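PDB 3GZB: putative SnoaL-like polyketide cyclase from Shewanella putrefaciens, which is probably a polyketide cyclase of the SnoaL-like family, with the cone-shaped NTF2-like fold, though its substrate is not established. Local coordinates for residues Gln23-Lys28 / Ile42-Arg47. Sequence-based numbering, arbitrary orientation.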
ATOM      1  N   GLN A  23      10.314  -3.690 -10.657  1.00  7.76           N
ATOM      2  CA  GLN A  23       9.446  -4.803 -10.255  1.00  8.43           C
ATOM      3  C   GLN A  23      10.169  -6.158 -10.276  1.00  8.27           C
ATOM      4  O   GLN A  23       9.978  -6.948  -9.364  1.00  8.68           O
ATOM      5  CB  GLN A  23       8.181  -4.830 -11.091  1.00  9.44           C
ATOM      6  CG  GLN A  23       7.253  -3.617 -10.911  1.00  9.41           C
ATOM      7  CD  GLN A  23       5.990  -3.749 -11.749  1.00  7.99           C
ATOM      8  OE1 GLN A  23       5.545  -4.850 -12.058  1.00 10.15           O
ATOM      9  NE2 GLN A  23       5.404  -2.605 -12.130  1.00 10.07           N
ATOM     10  N   GLN A  24      11.024  -6.408 -11.270  1.00  8.55           N
ATOM     11  CA  GLN A  24      11.713  -7.686 -11.376  1.00  6.98           C
ATOM     12  C   GLN A  24      12.601  -7.882 -10.162  1.00  8.14           C
ATOM     13  O   GLN A  24      12.683  -8.984  -9.627  1.00  9.36           O
ATOM     14  CB  GLN A  24      12.527  -7.760 -12.672  1.00  6.74           C
ATOM     15  CG  GLN A  24      11.715  -7.825 -13.945  1.00  7.94           C
ATOM     16  CD  GLN A  24      12.537  -8.131 -15.159  1.00 11.79           C
ATOM     17  OE1 GLN A  24      13.390  -9.054 -15.122  1.00 10.49           O
ATOM     18  NE2 GLN A  24      12.299  -7.387 -16.235  1.00 10.17           N
ATOM     19  N   LEU A  25      13.237  -6.819  -9.730  1.00  8.96           N
ATOM     20  CA  LEU A  25      14.090  -6.929  -8.547  1.00  8.70           C
ATOM     21  C   LEU A  25      13.276  -7.168  -7.274  1.00 11.15           C
ATOM     22  O   LEU A  25      13.670  -7.951  -6.421  1.00 10.37           O
ATOM     23  CB  LEU A  25      15.007  -5.709  -8.408  1.00  8.52           C
ATOM     24  CG  LEU A  25      16.117  -5.813  -7.350  1.00  9.37           C
ATOM     25  CD1 LEU A  25      17.102  -6.985  -7.664  1.00 11.54           C
ATOM     26  CD2 LEU A  25      16.877  -4.480  -7.202  1.00 12.45           C
ATOM     27  N   ALA A  26      12.119  -6.508  -7.165  1.00  9.21           N
ATOM     28  CA  ALA A  26      11.240  -6.724  -6.055  1.00  7.58           C
ATOM     29  C   ALA A  26      10.834  -8.178  -5.976  1.00  8.80           C
ATOM     30  O   ALA A  26      10.746  -8.712  -4.869  1.00  9.27           O
ATOM     31  CB  ALA A  26       9.983  -5.840  -6.195  1.00  8.87           C
ATOM     32  N   VAL A  27      10.550  -8.825  -7.111  1.00  8.28           N
ATOM     33  CA  VAL A  27      10.192 -10.232  -7.099  1.00  9.33           C
ATOM     34  C   VAL A  27      11.309 -11.088  -6.470  1.00  9.51           C
ATOM     35  O   VAL A  27      11.051 -11.987  -5.634  1.00  9.47           O
ATOM     36  CB  VAL A  27       9.822 -10.734  -8.493  1.00  9.35           C
ATOM     37  CG1 VAL A  27       9.600 -12.247  -8.524  1.00 10.85           C
ATOM     38  CG2 VAL A  27       8.567  -9.977  -9.043  1.00 11.84           C
ATOM     39  N   LYS A  28      12.549 -10.853  -6.852  1.00  9.63           N
ATOM     40  CA  LYS A  28      13.699 -11.587  -6.280  0.50  8.75           C
ATOM     41  C   LYS A  28      13.766 -11.438  -4.768  1.00 10.05           C
ATOM     42  O   LYS A  28      13.964 -12.415  -4.033  1.00  9.54           O
ATOM     43  CB  LYS A  28      15.009 -11.093  -6.904  0.50 11.16           C
ATOM     44  CG  LYS A  28      15.075 -11.314  -8.428  0.50 11.79           C
ATOM     45  CD  LYS A  28      16.469 -11.209  -8.920  0.50 19.90           C
ATOM     46  CE  LYS A  28      16.628 -11.771 -10.314  0.50 20.85           C
ATOM     47  NZ  LYS A  28      18.070 -11.892 -10.596  0.50 18.57           N
ATOM     48  N   ILE A  42      20.115 -10.919   2.919  1.00 10.58           N
ATOM     49  CA  ILE A  42      20.996  -9.916   3.512  1.00 13.63           C
ATOM     50  C   ILE A  42      21.776  -9.152   2.430  1.00 13.88           C
ATOM     51  O   ILE A  42      22.198  -8.015   2.694  1.00 12.70           O
ATOM     52  CB  ILE A  42      21.877 -10.500   4.605  1.00 17.01           C
ATOM     53  CG1 ILE A  42      22.381  -9.385   5.546  1.00 18.87           C
ATOM     54  CG2 ILE A  42      22.975 -11.327   3.976  1.00 14.91           C
ATOM     55  CD1 ILE A  42      23.192  -9.904   6.753  1.00 20.85           C
ATOM     56  N   THR A  43      21.942  -9.733   1.235  1.00 10.92           N
ATOM     57  CA  THR A  43      22.563  -8.993   0.099  1.00 10.94           C
ATOM     58  C   THR A  43      21.776  -7.754  -0.303  1.00 10.95           C
ATOM     59  O   THR A  43      22.326  -6.847  -0.938  1.00 11.50           O
ATOM     60  CB  THR A  43      22.804  -9.843  -1.138  1.00 11.95           C
ATOM     61  OG1 THR A  43      21.612 -10.074  -1.869  1.00 13.43           O
ATOM     62  CG2 THR A  43      23.517 -11.184  -0.819  1.00 15.24           C
ATOM     63  N   PHE A  44      20.492  -7.688   0.056  1.00  9.69           N
ATOM     64  CA  PHE A  44      19.682  -6.560  -0.308  1.00  9.26           C
ATOM     65  C   PHE A  44      19.712  -5.460   0.761  1.00 10.16           C
ATOM     66  O   PHE A  44      19.096  -4.406   0.567  1.00 10.93           O
ATOM     67  CB  PHE A  44      18.207  -6.969  -0.471  1.00 10.07           C
ATOM     68  CG  PHE A  44      17.909  -7.710  -1.744  1.00 10.19           C
ATOM     69  CD1 PHE A  44      17.978  -9.097  -1.795  1.00 10.63           C
ATOM     70  CD2 PHE A  44      17.511  -7.022  -2.878  1.00 11.87           C
ATOM     71  CE1 PHE A  44      17.663  -9.760  -2.999  1.00 12.42           C
ATOM     72  CE2 PHE A  44      17.216  -7.704  -4.057  1.00 11.08           C
ATOM     73  CZ  PHE A  44      17.295  -9.043  -4.109  1.00 12.03           C
ATOM     74  N   TYR A  45      20.433  -5.659   1.867  1.00  8.90           N
ATOM     75  CA  TYR A  45      20.441  -4.667   2.935  1.00  9.19           C
ATOM     76  C   TYR A  45      21.839  -4.109   3.174  1.00 10.51           C
ATOM     77  O   TYR A  45      22.865  -4.788   2.937  1.00 11.43           O
ATOM     78  CB  TYR A  45      19.972  -5.274   4.279  1.00  9.47           C
ATOM     79  CG  TYR A  45      18.579  -5.835   4.313  1.00  8.19           C
ATOM     80  CD1 TYR A  45      17.532  -5.227   3.650  1.00 10.03           C
ATOM     81  CD2 TYR A  45      18.311  -6.995   5.034  1.00 10.52           C
ATOM     82  CE1 TYR A  45      16.243  -5.734   3.725  1.00  9.47           C
ATOM     83  CE2 TYR A  45      17.042  -7.528   5.107  1.00 10.31           C
ATOM     84  CZ  TYR A  45      15.996  -6.904   4.428  1.00  9.75           C
ATOM     85  OH  TYR A  45      14.730  -7.456   4.550  1.00 11.04           O
ATOM     86  N   ASN A  46      21.895  -2.881   3.649  1.00  9.82           N
ATOM     87  CA  ASN A  46      23.094  -2.349   4.312  1.00 11.77           C
ATOM     88  C   ASN A  46      22.770  -1.725   5.651  1.00  9.13           C
ATOM     89  O   ASN A  46      21.650  -1.912   6.154  1.00  9.51           O
ATOM     90  CB  ASN A  46      23.871  -1.411   3.383  1.00 11.07           C
ATOM     91  CG  ASN A  46      23.251  -0.065   3.243  1.00 13.14           C
ATOM     92  OD1 ASN A  46      22.153   0.228   3.739  1.00 11.97           O
ATOM     93  ND2 ASN A  46      23.981   0.821   2.556  1.00 17.08           N
ATOM     94  N   ARG A  47      23.718  -1.044   6.286  1.00  9.96           N
ATOM     95  CA  ARG A  47      23.501  -0.531   7.628  1.00 10.81           C
ATOM     96  C   ARG A  47      22.382   0.540   7.705  1.00 11.00           C
ATOM     97  O   ARG A  47      21.903   0.828   8.798  1.00 12.01           O
ATOM     98  CB  ARG A  47      24.815   0.056   8.190  1.00 10.93           C
ATOM     99  CG  ARG A  47      25.281   1.313   7.516  1.00 12.58           C
ATOM    100  CD  ARG A  47      26.652   1.698   8.076  1.00 20.93           C
ATOM    101  NE  ARG A  47      27.155   3.001   7.671  1.00 25.78           N
ATOM    102  CZ  ARG A  47      28.263   3.535   8.192  1.00 36.05           C
ATOM    103  NH1 ARG A  47      28.950   2.859   9.114  1.00 25.50           N
ATOM    104  NH2 ARG A  47      28.693   4.735   7.807  1.00 34.99           N
TER
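The type I beta turn from Ile42 to Tyr45, in the connection between helix 38-42 and strand 50-53, presents Phe44 to one side of helix 21-34, where the ring meets Leu25 and Lys28. The turn is closed by a hydrogen bond from Tyr45 N to Ile42 O (3.1 Å). Leu25 makes the closest approach: its CD1 lies 3.7 Å from Phe44 CE2, at the edge of the ring and near its plane, and its CG stands in plane beside the same carbon at 4.0 Å. With chi1 at -170°, CG of Leu25 lies opposite the backbone N and beside the carbonyl carbon, which brings CD1 to the ring; the two side chains run alongside each other, pointing opposite ways. One helical turn on, Lys28 brings only CB close, 4.2 Å from Phe44 CZ and oblique to the ring; beyond CG its chain is extended, and NZ does not join the contact. In this NTF2-like fold, helix 21-34 packs against the curved sheet, and the contact joins it to the loop entering strand 50-53. Replacing Phe44 with an alanine would probably open a gap beside Leu25 CD1 and cost Tyr29, on the same helix, its edge-to-face partner. Backbone hydrogen bonding between Phe44 and Val135 ties the turn to strand 134-142, and Arg133 touches both Leu25 and Phe44.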